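Local coordinates for Mlr6093 protein (Mesorhizobium loti, PDB 2QJ8) that probably acts as a zinc-dependent hydrolase of the succinylglutamate desuccinylase/aspartoacylase family, cleaving ester or non-peptide amide bonds, at residues 109-114 / 191-196; 31-36 / 120-125; 78-83 / 131-136; 88-93 / 99-104; 8-11 / 17-20. All coordinates share one frame; numbering follows the deposited sequence.

Contact 1 (109-114 / 191-196); sequences VFPGRS and FDTLVH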
# COMPACT_ATOMS: atom_id res chain seq x y z
N VAL A 109 -12.56 -19.63 -6.25
CA VAL A 109 -13.54 -20.69 -5.89
C VAL A 109 -14.85 -20.70 -6.69
O VAL A 109 -15.62 -21.64 -6.55
CB VAL A 109 -13.86 -20.70 -4.38
CG1 VAL A 109 -12.56 -20.70 -3.56
CG2 VAL A 109 -14.74 -19.55 -4.01
N PHE A 110 -15.12 -19.68 -7.53
CA PHE A 110 -16.35 -19.66 -8.37
C PHE A 110 -16.46 -20.93 -9.21
O PHE A 110 -15.45 -21.41 -9.68
CB PHE A 110 -16.41 -18.45 -9.33
CG PHE A 110 -17.11 -17.25 -8.76
CD1 PHE A 110 -16.49 -16.47 -7.79
CD2 PHE A 110 -18.36 -16.88 -9.21
CE1 PHE A 110 -17.10 -15.37 -7.25
CE2 PHE A 110 -19.00 -15.76 -8.71
CZ PHE A 110 -18.37 -14.99 -7.71
N PRO A 111 -17.69 -21.48 -9.39
CA PRO A 111 -18.99 -20.98 -8.94
C PRO A 111 -19.38 -21.34 -7.49
O PRO A 111 -20.54 -21.20 -7.13
CB PRO A 111 -19.92 -21.64 -9.96
CG PRO A 111 -19.33 -23.03 -10.08
CD PRO A 111 -17.83 -22.80 -10.02
N GLY A 112 -18.44 -21.77 -6.65
CA GLY A 112 -18.75 -22.18 -5.28
C GLY A 112 -19.75 -23.32 -5.12
O GLY A 112 -19.97 -24.11 -6.04
N ARG A 113 -20.31 -23.42 -3.91
CA ARG A 113 -21.33 -24.39 -3.56
C ARG A 113 -22.10 -23.89 -2.33
O ARG A 113 -21.53 -23.26 -1.45
CB ARG A 113 -20.78 -25.81 -3.33
CG ARG A 113 -19.79 -26.04 -2.19
CD ARG A 113 -19.38 -27.54 -2.20
NE ARG A 113 -18.34 -27.91 -1.24
CZ ARG A 113 -18.51 -28.49 -0.04
NH1 ARG A 113 -19.72 -28.79 0.46
NH2 ARG A 113 -17.44 -28.79 0.71
N SER A 114 -23.40 -24.15 -2.30
CA SER A 114 -24.30 -23.68 -1.25
C SER A 114 -23.99 -24.19 0.15
O SER A 114 -24.22 -23.49 1.14
CB SER A 114 -25.73 -24.00 -1.65
OG SER A 114 -25.85 -25.34 -2.06
N PHE A 191 -12.85 -16.51 -13.92
CA PHE A 191 -12.49 -16.42 -15.32
C PHE A 191 -13.04 -17.63 -16.06
O PHE A 191 -13.78 -17.46 -17.03
CB PHE A 191 -10.97 -16.33 -15.51
CG PHE A 191 -10.55 -16.13 -16.94
CD1 PHE A 191 -10.50 -17.20 -17.84
CD2 PHE A 191 -10.23 -14.86 -17.40
CE1 PHE A 191 -10.13 -17.00 -19.16
CE2 PHE A 191 -9.86 -14.66 -18.71
CZ PHE A 191 -9.80 -15.73 -19.60
N ASP A 192 -12.69 -18.83 -15.61
CA ASP A 192 -13.20 -20.05 -16.24
C ASP A 192 -14.71 -20.10 -16.29
O ASP A 192 -15.29 -20.53 -17.28
CB ASP A 192 -12.72 -21.29 -15.49
CG ASP A 192 -11.29 -21.66 -15.81
OD1 ASP A 192 -10.64 -20.99 -16.65
OD2 ASP A 192 -10.80 -22.63 -15.19
N THR A 193 -15.36 -19.64 -15.23
CA THR A 193 -16.82 -19.63 -15.16
C THR A 193 -17.48 -18.72 -16.19
O THR A 193 -18.28 -19.17 -16.99
CB THR A 193 -17.29 -19.25 -13.71
OG1 THR A 193 -16.93 -20.33 -12.85
CG2 THR A 193 -18.79 -19.06 -13.65
N LEU A 194 -17.06 -17.47 -16.21
CA LEU A 194 -17.65 -16.47 -17.09
C LEU A 194 -17.25 -16.59 -18.54
O LEU A 194 -18.08 -16.51 -19.44
CB LEU A 194 -17.33 -15.07 -16.60
CG LEU A 194 -18.08 -14.52 -15.38
CD1 LEU A 194 -18.37 -15.58 -14.36
CD2 LEU A 194 -17.26 -13.38 -14.83
N VAL A 195 -15.96 -16.74 -18.75
CA VAL A 195 -15.40 -16.86 -20.09
C VAL A 195 -15.64 -18.23 -20.73
O VAL A 195 -16.32 -18.32 -21.76
CB VAL A 195 -13.87 -16.56 -20.09
CG1 VAL A 195 -13.23 -16.74 -21.49
CG2 VAL A 195 -13.62 -15.16 -19.53
N HIS A 196 -15.11 -19.29 -20.15
CA HIS A 196 -15.18 -20.58 -20.82
C HIS A 196 -16.53 -21.27 -20.69
O HIS A 196 -17.08 -21.72 -21.69
CB HIS A 196 -14.06 -21.53 -20.37
CG HIS A 196 -12.68 -21.03 -20.67
ND1 HIS A 196 -12.32 -20.50 -21.89
CD2 HIS A 196 -11.56 -20.99 -19.91
CE1 HIS A 196 -11.05 -20.13 -21.86
NE2 HIS A 196 -10.57 -20.42 -20.66

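Contact 2 (31-36 / 120-125); sequences EALSLP and ERIADA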
# COMPACT_ATOMS: atom_id res chain seq x y z
N GLU A 31 -22.29 -17.05 10.37
CA GLU A 31 -23.70 -16.64 10.21
C GLU A 31 -23.95 -16.04 8.82
O GLU A 31 -23.02 -15.88 8.04
CB GLU A 31 -24.08 -15.64 11.30
CG GLU A 31 -23.93 -16.13 12.75
CD GLU A 31 -24.87 -17.26 13.13
OE1 GLU A 31 -25.99 -17.33 12.57
OE2 GLU A 31 -24.49 -18.06 14.01
N ALA A 32 -25.21 -15.76 8.50
CA ALA A 32 -25.57 -15.17 7.20
C ALA A 32 -24.90 -13.84 7.00
O ALA A 32 -24.66 -13.11 7.98
CB ALA A 32 -27.12 -14.99 7.06
N LEU A 33 -24.59 -13.53 5.75
CA LEU A 33 -24.00 -12.26 5.36
C LEU A 33 -24.94 -11.55 4.41
O LEU A 33 -25.60 -12.18 3.62
CB LEU A 33 -22.66 -12.45 4.61
CG LEU A 33 -21.42 -13.05 5.28
CD1 LEU A 33 -20.31 -13.08 4.28
CD2 LEU A 33 -20.99 -12.27 6.51
N SER A 34 -24.97 -10.22 4.49
CA SER A 34 -25.79 -9.35 3.63
C SER A 34 -24.90 -8.40 2.87
O SER A 34 -24.38 -7.46 3.44
CB SER A 34 -26.79 -8.56 4.48
OG SER A 34 -27.88 -9.37 4.80
N LEU A 35 -24.72 -8.64 1.57
CA LEU A 35 -23.87 -7.82 0.72
C LEU A 35 -24.72 -6.77 0.04
O LEU A 35 -25.61 -7.14 -0.69
CB LEU A 35 -23.19 -8.68 -0.35
CG LEU A 35 -22.02 -9.61 0.01
CD1 LEU A 35 -22.23 -10.40 1.26
CD2 LEU A 35 -21.73 -10.54 -1.21
N PRO A 36 -24.48 -5.46 0.29
CA PRO A 36 -25.30 -4.47 -0.42
C PRO A 36 -25.16 -4.52 -1.95
O PRO A 36 -24.07 -4.75 -2.47
CB PRO A 36 -24.79 -3.13 0.11
CG PRO A 36 -24.23 -3.42 1.44
CD PRO A 36 -23.57 -4.80 1.25
N GLU A 120 -17.14 -20.02 -0.61
CA GLU A 120 -17.90 -20.86 -1.54
C GLU A 120 -19.39 -20.51 -1.57
O GLU A 120 -20.01 -20.55 -2.64
CB GLU A 120 -17.74 -22.34 -1.19
CG GLU A 120 -16.30 -22.84 -1.18
CD GLU A 120 -16.25 -24.28 -0.81
OE1 GLU A 120 -16.44 -25.12 -1.71
OE2 GLU A 120 -16.01 -24.57 0.37
N ARG A 121 -19.97 -20.18 -0.40
CA ARG A 121 -21.37 -19.72 -0.33
C ARG A 121 -21.55 -18.33 -0.96
O ARG A 121 -22.59 -18.08 -1.59
CB ARG A 121 -21.93 -19.75 1.10
CG ARG A 121 -21.88 -21.13 1.76
CD ARG A 121 -22.75 -21.23 3.03
NE ARG A 121 -22.38 -20.27 4.07
CZ ARG A 121 -21.32 -20.35 4.86
NH1 ARG A 121 -20.47 -21.34 4.77
NH2 ARG A 121 -21.11 -19.41 5.77
N ILE A 122 -20.57 -17.44 -0.79
CA ILE A 122 -20.62 -16.12 -1.43
C ILE A 122 -20.61 -16.28 -2.95
O ILE A 122 -21.44 -15.68 -3.64
CB ILE A 122 -19.46 -15.17 -1.00
CG1 ILE A 122 -19.59 -14.84 0.51
CG2 ILE A 122 -19.49 -13.81 -1.86
CD1 ILE A 122 -18.35 -14.29 1.14
N ALA A 123 -19.69 -17.12 -3.45
CA ALA A 123 -19.53 -17.39 -4.87
C ALA A 123 -20.82 -18.03 -5.44
O ALA A 123 -21.29 -17.62 -6.49
CB ALA A 123 -18.31 -18.29 -5.12
N ASP A 124 -21.39 -19.00 -4.71
CA ASP A 124 -22.66 -19.62 -5.06
C ASP A 124 -23.84 -18.64 -5.15
O ASP A 124 -24.64 -18.76 -6.08
CB ASP A 124 -22.98 -20.73 -4.07
CG ASP A 124 -24.28 -21.42 -4.36
OD1 ASP A 124 -24.37 -22.14 -5.37
OD2 ASP A 124 -25.22 -21.22 -3.59
N ALA A 125 -23.92 -17.66 -4.23
CA ALA A 125 -24.97 -16.65 -4.20
C ALA A 125 -24.91 -15.74 -5.41
O ALA A 125 -25.94 -15.46 -6.00
CB ALA A 125 -24.87 -15.79 -2.91
O HOH W 1 -22.69 -16.83 5.37

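Contact 3 (78-83 / 131-136); sequences CGRIII and LPVVDT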
# COMPACT_ATOMS: atom_id res chain seq x y z
N CYS A 78 -30.02 3.11 -20.81
CA CYS A 78 -30.83 1.92 -21.08
C CYS A 78 -30.24 0.71 -20.38
O CYS A 78 -29.24 0.83 -19.67
CB CYS A 78 -30.88 1.68 -22.60
SG CYS A 78 -29.29 1.23 -23.35
N GLY A 79 -30.90 -0.43 -20.56
CA GLY A 79 -30.44 -1.71 -20.03
C GLY A 79 -30.49 -1.85 -18.53
O GLY A 79 -31.23 -1.13 -17.87
N ARG A 80 -29.68 -2.77 -18.00
CA ARG A 80 -29.62 -3.00 -16.58
C ARG A 80 -28.15 -3.13 -16.12
O ARG A 80 -27.39 -3.89 -16.68
CB ARG A 80 -30.41 -4.26 -16.19
CG ARG A 80 -30.61 -4.41 -14.65
CD ARG A 80 -31.10 -5.80 -14.29
NE ARG A 80 -32.50 -5.98 -14.65
CZ ARG A 80 -33.12 -7.14 -14.89
NH1 ARG A 80 -32.48 -8.31 -14.92
NH2 ARG A 80 -34.42 -7.10 -15.18
N ILE A 81 -27.81 -2.37 -15.08
CA ILE A 81 -26.48 -2.39 -14.45
C ILE A 81 -26.66 -2.75 -13.00
O ILE A 81 -27.40 -2.08 -12.27
CB ILE A 81 -25.72 -1.04 -14.56
CG1 ILE A 81 -25.53 -0.69 -16.03
CG2 ILE A 81 -24.35 -1.17 -13.82
CD1 ILE A 81 -24.94 0.70 -16.31
N ILE A 82 -26.02 -3.84 -12.58
CA ILE A 82 -26.05 -4.28 -11.20
C ILE A 82 -24.64 -4.01 -10.65
O ILE A 82 -23.66 -4.24 -11.35
CB ILE A 82 -26.39 -5.82 -11.07
CG1 ILE A 82 -27.74 -6.18 -11.72
CG2 ILE A 82 -26.40 -6.21 -9.62
CD1 ILE A 82 -28.01 -7.74 -11.80
N ILE A 83 -24.54 -3.49 -9.43
CA ILE A 83 -23.23 -3.20 -8.79
C ILE A 83 -23.17 -3.73 -7.38
O ILE A 83 -24.11 -3.50 -6.59
CB ILE A 83 -22.89 -1.66 -8.74
CG1 ILE A 83 -22.95 -1.03 -10.14
CG2 ILE A 83 -21.48 -1.43 -8.15
CD1 ILE A 83 -22.80 0.54 -10.20
N LEU A 131 -25.11 -13.63 -11.89
CA LEU A 131 -24.51 -14.06 -13.15
C LEU A 131 -25.49 -14.44 -14.26
O LEU A 131 -25.23 -14.09 -15.40
CB LEU A 131 -23.48 -15.17 -12.95
CG LEU A 131 -22.28 -14.82 -12.08
CD1 LEU A 131 -21.27 -15.95 -12.21
CD2 LEU A 131 -21.67 -13.49 -12.49
N PRO A 132 -26.60 -15.14 -13.93
CA PRO A 132 -27.53 -15.52 -15.00
C PRO A 132 -28.27 -14.35 -15.72
O PRO A 132 -28.70 -14.53 -16.86
CB PRO A 132 -28.51 -16.46 -14.30
CG PRO A 132 -27.79 -16.93 -13.05
CD PRO A 132 -27.06 -15.69 -12.63
N VAL A 133 -28.34 -13.19 -15.09
CA VAL A 133 -29.00 -12.04 -15.67
C VAL A 133 -28.07 -11.04 -16.38
O VAL A 133 -28.56 -10.00 -16.85
CB VAL A 133 -29.90 -11.35 -14.63
CG1 VAL A 133 -30.77 -12.40 -13.99
CG2 VAL A 133 -29.10 -10.59 -13.56
N VAL A 134 -26.77 -11.33 -16.48
CA VAL A 134 -25.85 -10.43 -17.16
C VAL A 134 -25.03 -11.10 -18.27
O VAL A 134 -24.75 -12.28 -18.22
CB VAL A 134 -24.94 -9.65 -16.17
CG1 VAL A 134 -25.82 -8.85 -15.18
CG2 VAL A 134 -23.97 -10.59 -15.42
N ASP A 135 -24.71 -10.32 -19.30
CA ASP A 135 -23.88 -10.77 -20.41
C ASP A 135 -22.42 -10.31 -20.28
O ASP A 135 -21.56 -10.83 -20.98
CB ASP A 135 -24.42 -10.23 -21.73
CG ASP A 135 -25.81 -10.81 -22.09
OD1 ASP A 135 -26.04 -12.01 -21.84
OD2 ASP A 135 -26.66 -10.06 -22.63
N THR A 136 -22.16 -9.34 -19.40
CA THR A 136 -20.85 -8.69 -19.27
C THR A 136 -20.60 -8.51 -17.79
O THR A 136 -21.51 -8.20 -17.04
CB THR A 136 -20.82 -7.32 -20.04
OG1 THR A 136 -21.17 -7.53 -21.41
CG2 THR A 136 -19.45 -6.61 -19.99

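Contact 4 (88-93 / 99-104); sequences NPLAVQ and TPIDGK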
# COMPACT_ATOMS: atom_id res chain seq x y z
N ASN A 88 -16.46 -9.14 -0.96
CA ASN A 88 -15.83 -9.86 0.16
C ASN A 88 -15.69 -8.94 1.38
O ASN A 88 -14.57 -8.54 1.74
CB ASN A 88 -14.47 -10.45 -0.28
CG ASN A 88 -13.94 -11.51 0.67
OD1 ASN A 88 -14.38 -11.63 1.81
ND2 ASN A 88 -12.95 -12.26 0.22
N PRO A 89 -16.82 -8.58 2.03
CA PRO A 89 -16.78 -7.69 3.21
C PRO A 89 -15.94 -8.19 4.35
O PRO A 89 -15.36 -7.39 5.04
CB PRO A 89 -18.25 -7.57 3.63
CG PRO A 89 -18.95 -8.69 3.00
CD PRO A 89 -18.22 -8.97 1.72
N LEU A 90 -15.89 -9.50 4.56
CA LEU A 90 -15.05 -10.06 5.58
C LEU A 90 -13.58 -9.68 5.38
O LEU A 90 -12.94 -9.22 6.32
CB LEU A 90 -15.20 -11.57 5.61
CG LEU A 90 -16.49 -12.15 6.14
CD1 LEU A 90 -16.46 -13.64 5.92
CD2 LEU A 90 -16.63 -11.83 7.63
N ALA A 91 -13.08 -9.82 4.15
CA ALA A 91 -11.71 -9.47 3.78
C ALA A 91 -11.47 -7.97 3.88
O ALA A 91 -10.44 -7.54 4.38
CB ALA A 91 -11.41 -9.95 2.35
N VAL A 92 -12.41 -7.17 3.39
CA VAL A 92 -12.30 -5.70 3.46
C VAL A 92 -12.16 -5.22 4.92
O VAL A 92 -11.27 -4.41 5.27
CB VAL A 92 -13.50 -5.01 2.76
CG1 VAL A 92 -13.47 -3.46 3.01
CG2 VAL A 92 -13.49 -5.29 1.29
N GLN A 93 -12.97 -5.80 5.80
CA GLN A 93 -12.95 -5.44 7.21
C GLN A 93 -11.77 -6.00 7.98
O GLN A 93 -11.37 -5.39 8.95
CB GLN A 93 -14.26 -5.80 7.88
CG GLN A 93 -15.42 -5.02 7.35
CD GLN A 93 -16.74 -5.31 8.08
OE1 GLN A 93 -16.82 -6.18 8.91
NE2 GLN A 93 -17.75 -4.58 7.72
N THR A 99 -10.40 -14.19 2.15
CA THR A 99 -11.39 -14.35 3.18
C THR A 99 -10.74 -14.83 4.49
O THR A 99 -10.11 -15.89 4.50
CB THR A 99 -12.47 -15.33 2.72
OG1 THR A 99 -12.93 -14.93 1.43
CG2 THR A 99 -13.65 -15.38 3.71
N PRO A 100 -10.86 -14.04 5.57
CA PRO A 100 -10.22 -14.46 6.81
C PRO A 100 -10.78 -15.72 7.48
O PRO A 100 -10.03 -16.40 8.18
CB PRO A 100 -10.41 -13.24 7.72
CG PRO A 100 -11.61 -12.56 7.20
CD PRO A 100 -11.53 -12.74 5.73
N ILE A 101 -12.06 -16.04 7.26
CA ILE A 101 -12.66 -17.22 7.91
C ILE A 101 -12.15 -18.55 7.38
O ILE A 101 -11.77 -19.43 8.16
CB ILE A 101 -14.21 -17.19 7.82
CG1 ILE A 101 -14.75 -16.03 8.67
CG2 ILE A 101 -14.83 -18.50 8.32
CD1 ILE A 101 -16.25 -15.92 8.66
N ASP A 102 -12.14 -18.69 6.05
CA ASP A 102 -11.73 -19.95 5.38
C ASP A 102 -10.38 -19.91 4.66
O ASP A 102 -9.93 -20.94 4.16
CB ASP A 102 -12.86 -20.48 4.46
CG ASP A 102 -13.21 -19.54 3.32
OD1 ASP A 102 -12.64 -18.45 3.22
OD2 ASP A 102 -14.11 -19.89 2.54
N GLY A 103 -9.76 -18.73 4.57
CA GLY A 103 -8.47 -18.55 3.89
C GLY A 103 -8.54 -18.57 2.37
O GLY A 103 -7.49 -18.45 1.73
N LYS A 104 -9.74 -18.64 1.79
CA LYS A 104 -9.89 -18.80 0.34
C LYS A 104 -10.02 -17.49 -0.40
O LYS A 104 -10.56 -16.49 0.10
CB LYS A 104 -11.07 -19.73 -0.01
CG LYS A 104 -11.03 -21.10 0.67
CD LYS A 104 -12.23 -22.01 0.37
CE LYS A 104 -12.05 -23.34 1.10
NZ LYS A 104 -13.26 -24.22 1.09

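Contact 5 (8-11 / 17-20); sequences LTFD and VSTG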
# COMPACT_ATOMS: atom_id res chain seq x y z
N LEU A 8 -31.94 -12.19 -3.22
CA LEU A 8 -31.87 -10.75 -3.18
C LEU A 8 -33.08 -10.29 -2.37
O LEU A 8 -34.15 -10.89 -2.44
CB LEU A 8 -31.93 -10.15 -4.58
CG LEU A 8 -30.75 -10.46 -5.53
CD1 LEU A 8 -31.04 -9.97 -6.91
CD2 LEU A 8 -29.45 -9.86 -5.01
N THR A 9 -32.91 -9.21 -1.63
CA THR A 9 -33.98 -8.64 -0.81
C THR A 9 -34.93 -7.73 -1.60
O THR A 9 -35.87 -7.20 -1.02
CB THR A 9 -33.41 -7.88 0.36
OG1 THR A 9 -32.64 -6.78 -0.13
CG2 THR A 9 -32.56 -8.81 1.21
N PHE A 10 -34.69 -7.58 -2.91
CA PHE A 10 -35.50 -6.76 -3.78
C PHE A 10 -35.61 -7.47 -5.14
O PHE A 10 -34.90 -8.43 -5.40
CB PHE A 10 -34.86 -5.37 -3.93
CG PHE A 10 -33.49 -5.39 -4.62
CD1 PHE A 10 -32.35 -5.73 -3.94
CD2 PHE A 10 -33.37 -5.04 -5.97
CE1 PHE A 10 -31.12 -5.73 -4.57
CE2 PHE A 10 -32.15 -5.06 -6.61
CZ PHE A 10 -31.02 -5.41 -5.91
N ASP A 11 -36.47 -6.94 -5.99
CA ASP A 11 -36.74 -7.46 -7.28
C ASP A 11 -35.90 -6.73 -8.34
O ASP A 11 -36.02 -5.52 -8.45
CB ASP A 11 -38.24 -7.28 -7.54
CG ASP A 11 -38.69 -7.79 -8.90
OD1 ASP A 11 -37.94 -8.51 -9.60
OD2 ASP A 11 -39.84 -7.48 -9.25
N VAL A 17 -34.10 2.67 -10.20
CA VAL A 17 -33.02 2.44 -9.24
C VAL A 17 -33.50 1.69 -7.98
O VAL A 17 -34.45 2.12 -7.32
CB VAL A 17 -32.35 3.80 -8.85
CG1 VAL A 17 -31.29 3.66 -7.74
CG2 VAL A 17 -31.74 4.49 -10.08
N SER A 18 -32.86 0.57 -7.67
CA SER A 18 -33.15 -0.19 -6.46
C SER A 18 -31.85 -0.42 -5.70
O SER A 18 -30.79 -0.54 -6.31
CB SER A 18 -33.79 -1.54 -6.82
OG SER A 18 -35.05 -1.36 -7.46
N THR A 19 -31.94 -0.43 -4.37
CA THR A 19 -30.80 -0.79 -3.51
C THR A 19 -31.32 -1.84 -2.51
O THR A 19 -32.47 -1.79 -2.09
CB THR A 19 -30.14 0.41 -2.81
OG1 THR A 19 -31.08 1.08 -1.97
CG2 THR A 19 -29.59 1.42 -3.83
N GLY A 20 -30.48 -2.80 -2.17
CA GLY A 20 -30.87 -3.81 -1.22
C GLY A 20 -29.69 -4.67 -0.89
O GLY A 20 -28.56 -4.15 -0.78

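Contact 1 (109-114 / 191-196)
T193, on helix 190-197, points its hydroxyl at the peptide link between F110 and P111, and this one side chain carries the contact from the helical side. OG1 of T193 lies 3.7 Å from F110 O and equally 3.7 Å from P111 N, while F110 CB is 4.0 Å and P111 CD 3.9 Å from the same T193 OG1. The approach to F110 O is a non-bonded, van der Waals one. The threonine is turned (chi1 -69°) with OG1 beside its own backbone N, and the hydroxyl is hydrogen-bonded to G189 O one helical turn earlier. What it meets is a compact bend: the F110-P111 peptide is cis, and G112 N donates to V109 O at 2.8 Å, closing a type VIa turn with the proline at its third position. P111 meets T193 through CD and is otherwise exposed. From F110 the contact takes chiefly CB and the carbonyl; its ring is sent off to another neighbour. That ring packs on A123 and S127 of helix 118-129, so the cis-proline turn is wedged between helix 118-129 and helix 190-197, whose L194 leans on F202 of strand 201-208.

Contact 2 (31-36 / 120-125)
With chi1 at -65°, I122 sets CG1 beside its backbone N and CG2 opposite that nitrogen, and from these two positions its branches meet L33 and L35 of the strand. L33 is stretched out fully (chi2 180°), which carries its CD1 to 3.9 Å from I122 CD1. L35, two residues further along the same side of the strand, is bent at its second torsion and offers CD2 at 4.0 Å from CG2 of I122. The leucines approach differently: L33 comes in at a slant to the isoleucine, whereas L35 runs roughly square to it. The two branches of I122 each meet a different leucine, on two alternate strand residues that both point toward the helix, and I122 gives up the largest area of any residue in the contact. At the loop end the chemistry changes. A water sits 2.9 Å from E31 O and 3.1 Å from R121 NH2, accepting from the arginine and bridging the 31-36 backbone to the helix. The guanidinium is held on several sides as well, NH1 by a salt bridge to D29 and a bond to G116 O, NE by P25 O, which probably fixes its rotation. The contact packs helix 118-129 against the beginning of strand 33-42, whose L33 and L35 are backbone-bonded to V24 and L22 of strand 16-24; beyond it, P36 packs on M290 of the second subunit.

Contact 3 (78-83 / 131-136)
I82 and V133 stand roughly square to one another, with the isoleucine thrust out from strand 79-84 and the valine turned to receive its end. I82 has CG1 beside its backbone N (chi1 -58°) and extends straight beyond it, so CD1 leads and comes to 3.5 Å from V133 CG2. The same CD1 lies 4.2 Å from CG1 of V134, which approaches at a slant; the methyl thus touches two consecutive valines. R80, two residues back on the same side of the strand, adds a different approach. Its chain is extended at first and kinks at chi3 (-74°), bringing the guanidinium alongside V133 with the edge of the flat group presented to it: V133 CB lies near the guanidinium plane, 4.0 Å from NH1. This is a van der Waals contact with an apolar carbon; the charge is paired through NH2 with D13. I81 and I83 project to the other face of the strand, onto L72 of helix 60-75, so strand 79-84 is covered on both sides, as in the layered alpha/beta fold of the zinc-dependent M14-like hydrolases; the 131-136 segment is the link that leads from helix 118-129 into strand 136-144 of that fold.

Contact 4 (88-93 / 99-104)
P100 pushes its CD corner into the shallow groove between L90 and A91 on the first turn of helix 89-94. CD of P100 rests 3.7 Å from L90 C and 3.7 Å from A91 N, with L90 CB at 3.9 Å from P100 CD forming one wall and the A91 methyl, slightly farther, the other. The reverse fit is made by L90, whose extended side chain reaches over the opposing bend so that CD1 touches two methyls, I101 CD1 at 3.6 Å and T99 CG2 at 4.0 Å. Next to this apolar fit is a polar one. N88 is the N-cap of the helix, OD1 accepting from A91 N (3.2 Å), and its amide, thrown opposite the backbone N (chi1 -164°), also donates from ND2 to T99 OG1 at 2.9 Å. That bond is bent, 137° at the hydrogen, and T99 OG1 lies 27° out of the amide plane; ND2 has a further acceptor in N54 O. In the opposing bend D102 forms an Asx turn with K104 N. The bend is pinned to the start of helix 118-129, where S119 meets T99 and D102 and where E120 pairs with K104, while V92 and Q93 of helix 89-94 pack on Y316 of the second subunit.

Contact 5 (8-11 / 17-20)
The backbone of 8-11 comes out of the short strand 7-8 and draws close to strand 16-24 at T9, where T9 CA is 5.8 Å from G20 CA, before the chain turns away. F10 then brings its ring obliquely against the strand. The phenyl group sits in the crowded position between the backbone N and carbonyl carbon (chi1 65°), which folds it back toward 17-20 and lets its two sides reach two residues. On one side CD1 lies 3.6 Å from G20 CA and CE1 3.8 Å from G20 N; on the other CD2 lies 3.6 Å from S18 CB and CE2 3.9 Å from the same S18 CB. CD1 also comes near T19 C. S18 projects toward F10, and G20, lacking a side chain, lets both the ring and T9 OG1 come against its CA, the hydroxyl at 3.6 Å from G20 CA. That oxygen also stands at the edge of the F10 ring, in its plane, and is hydrogen-bonded to H21 N, adding to the backbone bonding between T9 and H21. D11 contributes little here; its carboxylate bonds D13 N in the turn that follows. The ring also touches V37 and S39 of strand 33-42, to which S18 and G20 are backbone-bonded. F10 therefore packs against neighbouring strands 16-24 and 33-42 near the surface, while T19 projects away from 8-11 and packs on S294 of the second subunit.

In the fold
Contacts 1 and 2 are the buried ones, contacts 3 and 4 are partly so, and contact 5 lies at the surface, its centre about 25 Å from the centre of the chain. Helix 118-129 is the hub: contact 2 uses it, contact 4 meets it through K104 and E120, and contact 1 through F110. Contacts 2, 3 and 5 involve neighbouring strands 16-24, 33-42 and 79-84. Their chemistry follows their place: aliphatic ends pack in contacts 2 and 3, an aromatic ring leans against the strand in contact 5, and contact 4 adds a direct hydrogen bond to its apolar fit. Contact 1 instead turns a hydroxyl against a cis-proline bend.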